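Local coordinates for protein DNA polymerase (Bacillus phage phi29, PDB 2PY5) that replicates the viral genome as a protein-primed, strand-displacing, highly processive DNA polymerase of the B family, and proofreads with a 3'-5' exonuclease activity, at residues S36-L44 / G155-I166; H485-K493 / Y500-E508. The protein carries 2 engineered substitutions. All blocks are in the same frame, centred on the assembly; numbering follows the deposited sequence.

Contact 1 of 2, residues S36-L44 / G155-I166; sequences SEYKIGNSL and GYKITPEEYAYI. With EDO (1,2-ethanediol), chain P.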
loop_
_atom_site.group_PDB
_atom_site.type_symbol
_atom_site.label_atom_id
_atom_site.label_comp_id
_atom_site.label_asym_id
_atom_site.label_seq_id
_atom_site.Cartn_x
_atom_site.Cartn_y
_atom_site.Cartn_z
ATOM N N SER F 36 -18.161 25.856 -1.233
ATOM C CA SER F 36 -18.172 27.319 -1.219
ATOM C C SER F 36 -17.695 27.920 0.113
ATOM O O SER F 36 -17.317 29.091 0.162
ATOM C CB SER F 36 -19.578 27.860 -1.565
ATOM O OG SER F 36 -20.438 27.888 -0.432
ATOM N N GLU F 37 -17.725 27.126 1.186
ATOM C CA GLU F 37 -17.237 27.568 2.496
ATOM C C GLU F 37 -15.777 27.164 2.652
ATOM O O GLU F 37 -15.459 25.978 2.846
ATOM C CB GLU F 37 -18.041 26.935 3.637
ATOM C CG GLU F 37 -17.609 27.432 5.011
ATOM C CD GLU F 37 -18.032 26.537 6.147
ATOM O OE1 GLU F 37 -19.038 25.800 6.003
ATOM O OE2 GLU F 37 -17.362 26.589 7.201
ATOM N N TYR F 38 -14.892 28.149 2.559
ATOM C CA TYR F 38 -13.474 27.875 2.609
ATOM C C TYR F 38 -12.709 29.111 3.062
ATOM O O TYR F 38 -13.213 30.225 2.989
ATOM C CB TYR F 38 -12.982 27.382 1.239
ATOM C CG TYR F 38 -12.684 28.491 0.266
ATOM C CD1 TYR F 38 -11.388 28.953 0.107
ATOM C CD2 TYR F 38 -13.687 29.086 -0.465
ATOM C CE1 TYR F 38 -11.091 29.958 -0.749
ATOM C CE2 TYR F 38 -13.402 30.113 -1.342
ATOM C CZ TYR F 38 -12.095 30.548 -1.472
ATOM O OH TYR F 38 -11.783 31.572 -2.339
ATOM N N LYS F 39 -11.492 28.889 3.541
ATOM C CA LYS F 39 -10.630 29.987 3.924
ATOM C C LYS F 39 -9.170 29.601 3.755
ATOM O O LYS F 39 -8.768 28.479 4.072
ATOM C CB LYS F 39 -10.901 30.407 5.367
ATOM C CG LYS F 39 -10.105 31.668 5.760
ATOM C CD LYS F 39 -10.647 32.396 6.977
ATOM C CE LYS F 39 -9.742 33.588 7.359
ATOM N NZ LYS F 39 -9.849 34.757 6.418
ATOM N N ILE F 40 -8.398 30.536 3.221
ATOM C CA ILE F 40 -6.949 30.406 3.127
ATOM C C ILE F 40 -6.306 31.585 3.850
ATOM O O ILE F 40 -6.715 32.736 3.666
ATOM C CB ILE F 40 -6.509 30.348 1.651
ATOM C CG1 ILE F 40 -7.000 29.036 1.023
ATOM C CG2 ILE F 40 -4.988 30.480 1.515
ATOM C CD1 ILE F 40 -7.032 29.051 -0.476
ATOM N N GLY F 41 -5.301 31.290 4.678
ATOM C CA GLY F 41 -4.617 32.306 5.471
ATOM C C GLY F 41 -3.151 31.969 5.659
ATOM O O GLY F 41 -2.686 30.917 5.209
ATOM N N ASN F 42 -2.433 32.848 6.357
ATOM C CA ASN F 42 -0.984 32.711 6.483
ATOM C C ASN F 42 -0.506 32.561 7.927
ATOM O O ASN F 42 0.652 32.805 8.226
ATOM C CB ASN F 42 -0.277 33.870 5.768
ATOM C CG ASN F 42 -0.403 35.196 6.505
ATOM O OD1 ASN F 42 -1.134 35.299 7.501
ATOM N ND2 ASN F 42 0.327 36.226 6.030
ATOM N N SER F 43 -1.398 32.123 8.809
ATOM C CA SER F 43 -1.088 31.986 10.241
ATOM C C SER F 43 -1.587 30.670 10.816
ATOM O O SER F 43 -2.777 30.423 10.807
ATOM C CB SER F 43 -1.742 33.137 11.005
ATOM O OG SER F 43 -1.691 32.939 12.402
ATOM N N LEU F 44 -0.676 29.834 11.314
ATOM C CA LEU F 44 -1.072 28.610 12.012
ATOM C C LEU F 44 -1.876 28.938 13.259
ATOM O O LEU F 44 -2.827 28.225 13.584
ATOM C CB LEU F 44 0.139 27.738 12.380
ATOM C CG LEU F 44 -0.161 26.384 13.027
ATOM C CD1 LEU F 44 -1.145 25.552 12.156
ATOM C CD2 LEU F 44 1.097 25.565 13.263
ATOM N N GLY F 155 4.611 36.093 8.153
ATOM C CA GLY F 155 3.650 37.105 7.679
ATOM C C GLY F 155 3.694 37.332 6.180
ATOM O O GLY F 155 3.054 38.245 5.657
ATOM N N TYR F 156 4.471 36.506 5.488
ATOM C CA TYR F 156 4.577 36.555 4.034
ATOM C C TYR F 156 3.190 36.552 3.386
ATOM O O TYR F 156 2.310 35.750 3.756
ATOM C CB TYR F 156 5.426 35.372 3.527
ATOM C CG TYR F 156 5.309 35.085 2.052
ATOM C CD1 TYR F 156 6.063 35.793 1.131
ATOM C CD2 TYR F 156 4.469 34.089 1.580
ATOM C CE1 TYR F 156 5.968 35.539 -0.222
ATOM C CE2 TYR F 156 4.364 33.838 0.216
ATOM C CZ TYR F 156 5.122 34.557 -0.672
ATOM O OH TYR F 156 5.038 34.308 -2.020
ATOM N N LYS F 157 3.013 37.471 2.438
ATOM C CA LYS F 157 1.755 37.650 1.720
ATOM C C LYS F 157 1.580 36.603 0.622
ATOM O O LYS F 157 2.354 36.560 -0.336
ATOM C CB LYS F 157 1.732 39.048 1.106
ATOM C CG LYS F 157 0.538 39.379 0.229
ATOM C CD LYS F 157 0.485 40.876 -0.015
ATOM C CE LYS F 157 -0.320 41.252 -1.236
ATOM N NZ LYS F 157 -0.257 42.726 -1.465
ATOM N N ILE F 158 0.541 35.786 0.753
ATOM C CA ILE F 158 0.249 34.738 -0.221
ATOM C C ILE F 158 -0.158 35.357 -1.562
ATOM O O ILE F 158 -1.024 36.237 -1.606
ATOM C CB ILE F 158 -0.885 33.801 0.285
ATOM C CG1 ILE F 158 -0.511 33.156 1.629
ATOM C CG2 ILE F 158 -1.166 32.714 -0.734
ATOM C CD1 ILE F 158 -1.681 32.450 2.308
ATOM N N THR F 159 0.486 34.922 -2.648
ATOM C CA THR F 159 0.188 35.446 -3.984
ATOM C C THR F 159 -1.117 34.838 -4.511
ATOM O O THR F 159 -1.563 33.812 -4.011
ATOM C CB THR F 159 1.329 35.169 -4.997
ATOM O OG1 THR F 159 1.415 33.763 -5.266
ATOM C CG2 THR F 159 2.675 35.692 -4.478
ATOM N N PRO F 160 -1.747 35.484 -5.510
ATOM C CA PRO F 160 -2.931 34.882 -6.138
ATOM C C PRO F 160 -2.679 33.471 -6.686
ATOM O O PRO F 160 -3.553 32.601 -6.586
ATOM C CB PRO F 160 -3.260 35.857 -7.270
ATOM C CG PRO F 160 -2.701 37.147 -6.818
ATOM C CD PRO F 160 -1.451 36.810 -6.073
ATOM N N GLU F 161 -1.480 33.258 -7.231
ATOM C CA GLU F 161 -1.075 31.967 -7.801
ATOM C C GLU F 161 -0.932 30.882 -6.721
ATOM O O GLU F 161 -1.416 29.749 -6.880
ATOM C CB GLU F 161 0.243 32.134 -8.570
ATOM C CG GLU F 161 0.141 33.018 -9.819
ATOM C CD GLU F 161 0.300 34.531 -9.555
ATOM O OE1 GLU F 161 0.447 34.965 -8.388
ATOM O OE2 GLU F 161 0.271 35.294 -10.540
ATOM N N GLU F 162 -0.279 31.226 -5.613
ATOM C CA GLU F 162 -0.155 30.317 -4.474
ATOM C C GLU F 162 -1.525 29.987 -3.875
ATOM O O GLU F 162 -1.808 28.835 -3.530
ATOM C CB GLU F 162 0.740 30.943 -3.405
ATOM C CG GLU F 162 2.194 31.040 -3.826
ATOM C CD GLU F 162 3.002 32.006 -2.962
ATOM O OE1 GLU F 162 2.414 32.774 -2.166
ATOM O OE2 GLU F 162 4.230 31.992 -3.083
ATOM N N TYR F 163 -2.364 31.011 -3.748
ATOM C CA TYR F 163 -3.729 30.883 -3.218
ATOM C C TYR F 163 -4.545 29.908 -4.063
ATOM O O TYR F 163 -5.247 29.056 -3.532
ATOM C CB TYR F 163 -4.385 32.272 -3.209
ATOM C CG TYR F 163 -5.751 32.384 -2.547
ATOM C CD1 TYR F 163 -5.891 32.937 -1.280
ATOM C CD2 TYR F 163 -6.913 31.987 -3.223
ATOM C CE1 TYR F 163 -7.146 33.075 -0.687
ATOM C CE2 TYR F 163 -8.163 32.105 -2.636
ATOM C CZ TYR F 163 -8.276 32.655 -1.370
ATOM O OH TYR F 163 -9.512 32.789 -0.791
ATOM N N ALA F 164 -4.434 30.047 -5.378
ATOM C CA ALA F 164 -5.147 29.175 -6.317
ATOM C C ALA F 164 -4.691 27.724 -6.197
ATOM O O ALA F 164 -5.515 26.803 -6.255
ATOM C CB ALA F 164 -4.960 29.686 -7.747
ATOM N N TYR F 165 -3.384 27.508 -6.034
ATOM C CA TYR F 165 -2.857 26.153 -5.852
ATOM C C TYR F 165 -3.390 25.510 -4.567
ATOM O O TYR F 165 -3.766 24.337 -4.550
ATOM C CB TYR F 165 -1.325 26.153 -5.789
ATOM C CG TYR F 165 -0.610 26.065 -7.117
ATOM C CD1 TYR F 165 -0.876 25.031 -8.012
ATOM C CD2 TYR F 165 0.369 26.998 -7.460
ATOM C CE1 TYR F 165 -0.209 24.948 -9.229
ATOM C CE2 TYR F 165 1.046 26.917 -8.671
ATOM C CZ TYR F 165 0.752 25.890 -9.549
ATOM O OH TYR F 165 1.421 25.809 -10.752
ATOM N N ILE F 166 -3.404 26.280 -3.485
ATOM C CA ILE F 166 -3.857 25.781 -2.197
ATOM C C ILE F 166 -5.352 25.449 -2.257
ATOM O O ILE F 166 -5.784 24.387 -1.802
ATOM C CB ILE F 166 -3.558 26.810 -1.058
ATOM C CG1 ILE F 166 -2.042 27.019 -0.913
ATOM C CG2 ILE F 166 -4.179 26.336 0.277
ATOM C CD1 ILE F 166 -1.656 28.312 -0.166
HETATM C C1 EDO P . -1.966 35.198 15.017
HETATM O O1 EDO P . -2.623 35.162 13.746
HETATM C C2 EDO P . -0.466 34.984 14.856
HETATM O O2 EDO P . 0.191 34.982 16.136
HETATM O O HOH W 1 -9.742 32.836 1.892
HETATM O O HOH W 2 3.351 33.520 7.660
#

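Contact 2 of 2, residues H485-K493 / Y500-E508; sequences HESTFKRAK and YIQDIYMKE. With EDO (1,2-ethanediol), chain L; EDO (1,2-ethanediol), chain B.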
loop_
_atom_site.group_PDB
_atom_site.type_symbol
_atom_site.label_atom_id
_atom_site.label_comp_id
_atom_site.label_asym_id
_atom_site.label_seq_id
_atom_site.Cartn_x
_atom_site.Cartn_y
_atom_site.Cartn_z
ATOM N N HIS F 485 -1.425 -10.295 -21.928
ATOM C CA HIS F 485 -0.215 -9.822 -22.586
ATOM C C HIS F 485 -0.285 -8.298 -22.533
ATOM O O HIS F 485 -1.075 -7.658 -23.245
ATOM C CB HIS F 485 -0.134 -10.346 -24.015
ATOM C CG HIS F 485 1.054 -9.839 -24.779
ATOM N ND1 HIS F 485 1.125 -9.902 -26.158
ATOM C CD2 HIS F 485 2.204 -9.246 -24.364
ATOM C CE1 HIS F 485 2.279 -9.386 -26.553
ATOM N NE2 HIS F 485 2.940 -8.962 -25.489
ATOM N N GLU F 486 0.526 -7.724 -21.665
ATOM C CA GLU F 486 0.432 -6.323 -21.323
ATOM C C GLU F 486 1.219 -5.443 -22.282
ATOM O O GLU F 486 0.763 -4.348 -22.644
ATOM C CB GLU F 486 0.947 -6.130 -19.902
ATOM C CG GLU F 486 0.853 -4.729 -19.365
ATOM C CD GLU F 486 1.065 -4.720 -17.886
ATOM O OE1 GLU F 486 2.237 -4.612 -17.454
ATOM O OE2 GLU F 486 0.062 -4.873 -17.144
ATOM N N SER F 487 2.416 -5.897 -22.656
ATOM C CA SER F 487 3.293 -5.091 -23.486
ATOM C C SER F 487 4.383 -5.930 -24.098
ATOM O O SER F 487 4.609 -7.089 -23.707
ATOM C CB SER F 487 3.936 -3.975 -22.670
ATOM O OG SER F 487 4.724 -4.518 -21.647
ATOM N N THR F 488 5.033 -5.334 -25.090
ATOM C CA THR F 488 6.223 -5.901 -25.721
ATOM C C THR F 488 7.252 -4.798 -25.828
ATOM O O THR F 488 6.902 -3.668 -26.153
ATOM C CB THR F 488 5.902 -6.459 -27.116
ATOM O OG1 THR F 488 4.808 -7.385 -27.013
ATOM C CG2 THR F 488 7.121 -7.139 -27.754
ATOM N N PHE F 489 8.512 -5.123 -25.510
ATOM C CA PHE F 489 9.586 -4.131 -25.570
ATOM C C PHE F 489 10.662 -4.476 -26.596
ATOM O O PHE F 489 10.852 -5.638 -26.963
ATOM C CB PHE F 489 10.186 -3.859 -24.168
ATOM C CG PHE F 489 10.726 -5.090 -23.443
ATOM C CD1 PHE F 489 12.004 -5.583 -23.711
ATOM C CD2 PHE F 489 9.988 -5.683 -22.429
ATOM C CE1 PHE F 489 12.513 -6.669 -23.007
ATOM C CE2 PHE F 489 10.488 -6.753 -21.724
ATOM C CZ PHE F 489 11.772 -7.246 -22.034
ATOM N N LYS F 490 11.344 -3.435 -27.071
ATOM C CA LYS F 490 12.449 -3.557 -28.030
ATOM C C LYS F 490 13.762 -3.864 -27.325
ATOM O O LYS F 490 14.614 -4.586 -27.843
ATOM C CB LYS F 490 12.573 -2.267 -28.855
ATOM C CG LYS F 490 13.781 -2.177 -29.765
ATOM C CD LYS F 490 13.933 -3.361 -30.755
ATOM C CE LYS F 490 15.108 -3.181 -31.738
ATOM N NZ LYS F 490 16.438 -3.014 -31.092
ATOM N N ARG F 491 13.931 -3.283 -26.140
ATOM C CA ARG F 491 15.099 -3.541 -25.339
ATOM C C ARG F 491 14.785 -3.168 -23.902
ATOM O O ARG F 491 13.792 -2.496 -23.630
ATOM C CB ARG F 491 16.307 -2.758 -25.849
ATOM C CG ARG F 491 16.134 -1.273 -25.835
ATOM C CD ARG F 491 17.454 -0.521 -26.064
ATOM N NE ARG F 491 17.253 0.926 -25.988
ATOM C CZ ARG F 491 18.232 1.833 -25.988
ATOM N NH1 ARG F 491 19.504 1.470 -26.026
ATOM N NH2 ARG F 491 17.936 3.118 -25.907
ATOM N N ALA F 492 15.632 -3.623 -22.996
ATOM C CA ALA F 492 15.399 -3.438 -21.571
ATOM C C ALA F 492 16.720 -3.593 -20.824
ATOM O O ALA F 492 17.715 -4.063 -21.374
ATOM C CB ALA F 492 14.359 -4.429 -21.062
ATOM N N LYS F 493 16.726 -3.142 -19.573
ATOM C CA LYS F 493 17.835 -3.372 -18.671
ATOM C C LYS F 493 17.302 -3.460 -17.244
ATOM O O LYS F 493 16.592 -2.563 -16.770
ATOM C CB LYS F 493 18.906 -2.291 -18.788
ATOM C CG LYS F 493 20.157 -2.608 -17.932
ATOM C CD LYS F 493 21.205 -1.517 -18.013
ATOM C CE LYS F 493 22.114 -1.634 -19.227
ATOM N NZ LYS F 493 23.325 -0.785 -19.027
ATOM N N TYR F 500 14.307 -1.400 -13.147
ATOM C CA TYR F 500 14.513 -1.715 -14.551
ATOM C C TYR F 500 13.982 -0.601 -15.453
ATOM O O TYR F 500 13.224 0.259 -15.021
ATOM C CB TYR F 500 13.843 -3.054 -14.912
ATOM C CG TYR F 500 12.339 -3.047 -14.849
ATOM C CD1 TYR F 500 11.612 -2.721 -15.966
ATOM C CD2 TYR F 500 11.651 -3.366 -13.683
ATOM C CE1 TYR F 500 10.240 -2.713 -15.953
ATOM C CE2 TYR F 500 10.257 -3.347 -13.671
ATOM C CZ TYR F 500 9.579 -3.019 -14.821
ATOM O OH TYR F 500 8.191 -2.983 -14.892
ATOM N N ILE F 501 14.425 -0.631 -16.705
ATOM C CA ILE F 501 13.913 0.246 -17.746
ATOM C C ILE F 501 13.530 -0.598 -18.951
ATOM O O ILE F 501 14.089 -1.682 -19.172
ATOM C CB ILE F 501 14.916 1.358 -18.167
ATOM C CG1 ILE F 501 16.259 0.784 -18.651
ATOM C CG2 ILE F 501 15.155 2.319 -17.009
ATOM C CD1 ILE F 501 17.294 1.827 -19.037
ATOM N N GLN F 502 12.563 -0.098 -19.716
ATOM C CA GLN F 502 12.180 -0.710 -20.991
ATOM C C GLN F 502 11.886 0.343 -22.032
ATOM O O GLN F 502 11.375 1.416 -21.708
ATOM C CB GLN F 502 10.914 -1.551 -20.821
ATOM C CG GLN F 502 11.038 -2.698 -19.818
ATOM C CD GLN F 502 9.716 -3.343 -19.505
ATOM O OE1 GLN F 502 8.660 -2.713 -19.609
ATOM N NE2 GLN F 502 9.765 -4.604 -19.070
ATOM N N ASP F 503 12.218 0.027 -23.290
ATOM C CA ASP F 503 11.776 0.783 -24.477
ATOM C C ASP F 503 10.599 -0.022 -25.041
ATOM O O ASP F 503 10.789 -1.066 -25.670
ATOM C CB ASP F 503 12.870 0.868 -25.545
ATOM C CG ASP F 503 13.793 2.081 -25.389
ATOM O OD1 ASP F 503 13.530 2.963 -24.555
ATOM O OD2 ASP F 503 14.768 2.155 -26.164
ATOM N N ILE F 504 9.386 0.442 -24.774
ATOM C CA ILE F 504 8.167 -0.335 -25.066
ATOM C C ILE F 504 7.569 0.075 -26.416
ATOM O O ILE F 504 7.413 1.249 -26.698
ATOM C CB ILE F 504 7.120 -0.146 -23.944
ATOM C CG1 ILE F 504 7.666 -0.687 -22.617
ATOM C CG2 ILE F 504 5.796 -0.808 -24.315
ATOM C CD1 ILE F 504 6.747 -0.429 -21.398
ATOM N N TYR F 505 7.217 -0.918 -27.238
ATOM C CA TYR F 505 6.542 -0.696 -28.501
ATOM C C TYR F 505 5.153 -0.102 -28.288
ATOM O O TYR F 505 4.366 -0.643 -27.517
ATOM C CB TYR F 505 6.400 -2.015 -29.248
ATOM C CG TYR F 505 7.665 -2.569 -29.872
ATOM C CD1 TYR F 505 8.175 -3.797 -29.465
ATOM C CD2 TYR F 505 8.300 -1.907 -30.916
ATOM C CE1 TYR F 505 9.312 -4.335 -30.054
ATOM C CE2 TYR F 505 9.434 -2.431 -31.515
ATOM C CZ TYR F 505 9.934 -3.647 -31.079
ATOM O OH TYR F 505 11.056 -4.172 -31.686
ATOM N N MET F 506 4.896 1.027 -28.946
ATOM C CA MET F 506 3.618 1.724 -28.865
ATOM C C MET F 506 3.110 2.022 -30.268
ATOM O O MET F 506 3.884 2.127 -31.215
ATOM C CB MET F 506 3.759 3.046 -28.112
ATOM C CG MET F 506 4.339 2.932 -26.724
ATOM S SD MET F 506 3.298 2.075 -25.533
ATOM C CE MET F 506 2.062 3.326 -25.149
ATOM N N LYS F 507 1.798 2.187 -30.387
ATOM C CA LYS F 507 1.188 2.542 -31.648
ATOM C C LYS F 507 0.141 3.630 -31.435
ATOM O O LYS F 507 -0.520 3.666 -30.393
ATOM C CB LYS F 507 0.562 1.318 -32.317
ATOM C CG LYS F 507 -0.477 0.592 -31.506
ATOM C CD LYS F 507 -1.135 -0.467 -32.358
ATOM C CE LYS F 507 -1.906 -1.440 -31.534
ATOM N NZ LYS F 507 -2.656 -2.393 -32.388
ATOM N N GLU F 508 0.012 4.501 -32.426
ATOM C CA GLU F 508 -0.946 5.593 -32.397
ATOM C C GLU F 508 -2.298 5.062 -32.866
ATOM O O GLU F 508 -2.401 4.564 -33.984
ATOM C CB GLU F 508 -0.478 6.721 -33.327
ATOM C CG GLU F 508 -1.163 8.069 -33.103
ATOM C CD GLU F 508 -0.383 8.980 -32.164
ATOM O OE1 GLU F 508 0.068 8.495 -31.102
ATOM O OE2 GLU F 508 -0.222 10.179 -32.487
HETATM C C1 EDO L . 17.837 0.022 -29.712
HETATM O O1 EDO L . 16.839 -0.972 -29.558
HETATM C C2 EDO L . 19.170 -0.662 -29.997
HETATM O O2 EDO L . 19.539 -0.447 -31.366
HETATM C C1 EDO B . 1.005 -5.836 -26.464
HETATM O O1 EDO B . -0.157 -5.928 -25.635
HETATM C C2 EDO B . 0.664 -6.278 -27.883
HETATM O O2 EDO B . -0.582 -5.708 -28.318
HETATM O O HOH W 3 7.124 -4.009 -22.013
HETATM O O HOH W 4 3.730 -3.097 -26.141
HETATM O O HOH W 5 15.385 5.077 -24.888
#

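Contact 1 of 2, residues S36-L44 / G155-I166
The hydroxyl of Tyr-163 is gripped from two directions. Its OH lies 3.0 Å from Tyr-38 OH, which comes in at the edge of the Tyr-163 ring and in its plane, and 2.7 Å from a water, and that water accepts a bond from Ile-40 N. The two tyrosines approach from opposite directions, and Tyr-38 OH has a further, weak bond with Lys-167. With CG of Tyr-163 anti to the backbone N (chi1 -173°), the ring leans across to the strand and lies against Ile-40. The CD1 methyl of Ile-40 sits over the centre of one ring face, 3.8 Å from the centroid and only 5° off the normal, a well-centred CH-pi contact. CG1 of Ile-40 meets CG2 of Ile-166 on the next turn of the helix, while its CG2 branch touches CD1 of Ile-158 at 3.9 Å. These residues join strand 38-41, an outermost strand of the mixed sheet of the exonuclease domain, to the start of helix 160-182. Behind them Ile-166 and Ile-158 also touch Ala-26 of the neighbouring strand 24-31, and Ile-166 reaches Glu-14, a residue essential for exonucleolysis. The helix begins in a capping box: Glu-162 N donates to Thr-159 OG1, and Thr-159 N donates to Glu-162 OE1 at 2.9 Å. The other carboxylate oxygen, OE2, receives Tyr-156 OH on its syn side at 2.7 Å and forms a salt bridge with Arg-152, tying Glu-162 to both residues. Past the strand, Asn-42 ND2 donates to Tyr-156 O over 3.1 Å in a nearly straight bond (172°); the acceptor lies in the amide plane, whereas the donor stands above the carbonyl plane. A second water bridges Asn-42 O and Gly-155 N.

Contact 2 of 2, residues H485-K493 / Y500-E508
Strands 491-496 and 499-509 form an antiparallel beta hairpin in the polymerisation region, and this contact runs from the hairpin through the corner at Lys-490 into strand 483-489. Lys-493 and Ile-501 make a hydrogen-bonded pair, with Ile-501 N donating to Lys-493 O at 2.9 Å. Ala-492 and Gln-502 follow as a non-hydrogen-bonded pair. At the corner, Lys-490 N donates to Asp-503 O at 2.8 Å, and beyond it Tyr-505 N donates to Thr-488 O. Arg-491 and Asp-503 run alongside each other and form a salt bridge. The arginine chain, extended from CG, brings NE to 2.8 Å from Asp-503 OD2; the carboxylate oxygen lies in the guanidinium plane, but the nitrogen stands 50° out of the carboxylate plane, and NH2 adds a weak bond to the same oxygen. Lys-490 CB makes an off-centre CH-pi contact with the Tyr-505 ring, whose OH is bonded to Glu-244. The Phe-489 ring and the Gln-502 amide cross with their planes 30° apart, CE2 being 3.5 Å from NE2. That amide is held at both ends: NE2 bonds Tyr-494 OH, and OE1 accepts from a water shared with Ser-487 OG. Strand 483-489 pairs with strand 241-250, and its Glu-486 and Ser-487 both face Val-247 there, a classic beta bulge. Phe-543 meets the guanidinium of Arg-491 in a cation-pi contact, while strand 499-509 also pairs with strand 523-530, and Tyr-500, probably involved in binding template-primer structures, stacks on Tyr-494 and touches Lys-529.

From the N terminus, the chain first passes through 36-44, at the edge of the exonuclease sheet, and returns 111 residues later at 155-166. Contact 1 thus closes a long loop that holds five of that sheet's eight strands, 57-60, 80-81, 89-94, 100-110 and 113-121, and ties its outer edge to helix 160-182. Contact 2 then closes a short loop of six residues between 485-493 and 500-508, linking the hairpin to strand 483-489. The two contacts follow in series, neither nesting nor crossing. Contact 1 lies in the exonuclease and strand-displacement region, contact 2 in the initiation and polymerisation region; their centres are 44 Å apart, their nearest atoms about 27 Å, and they do not touch.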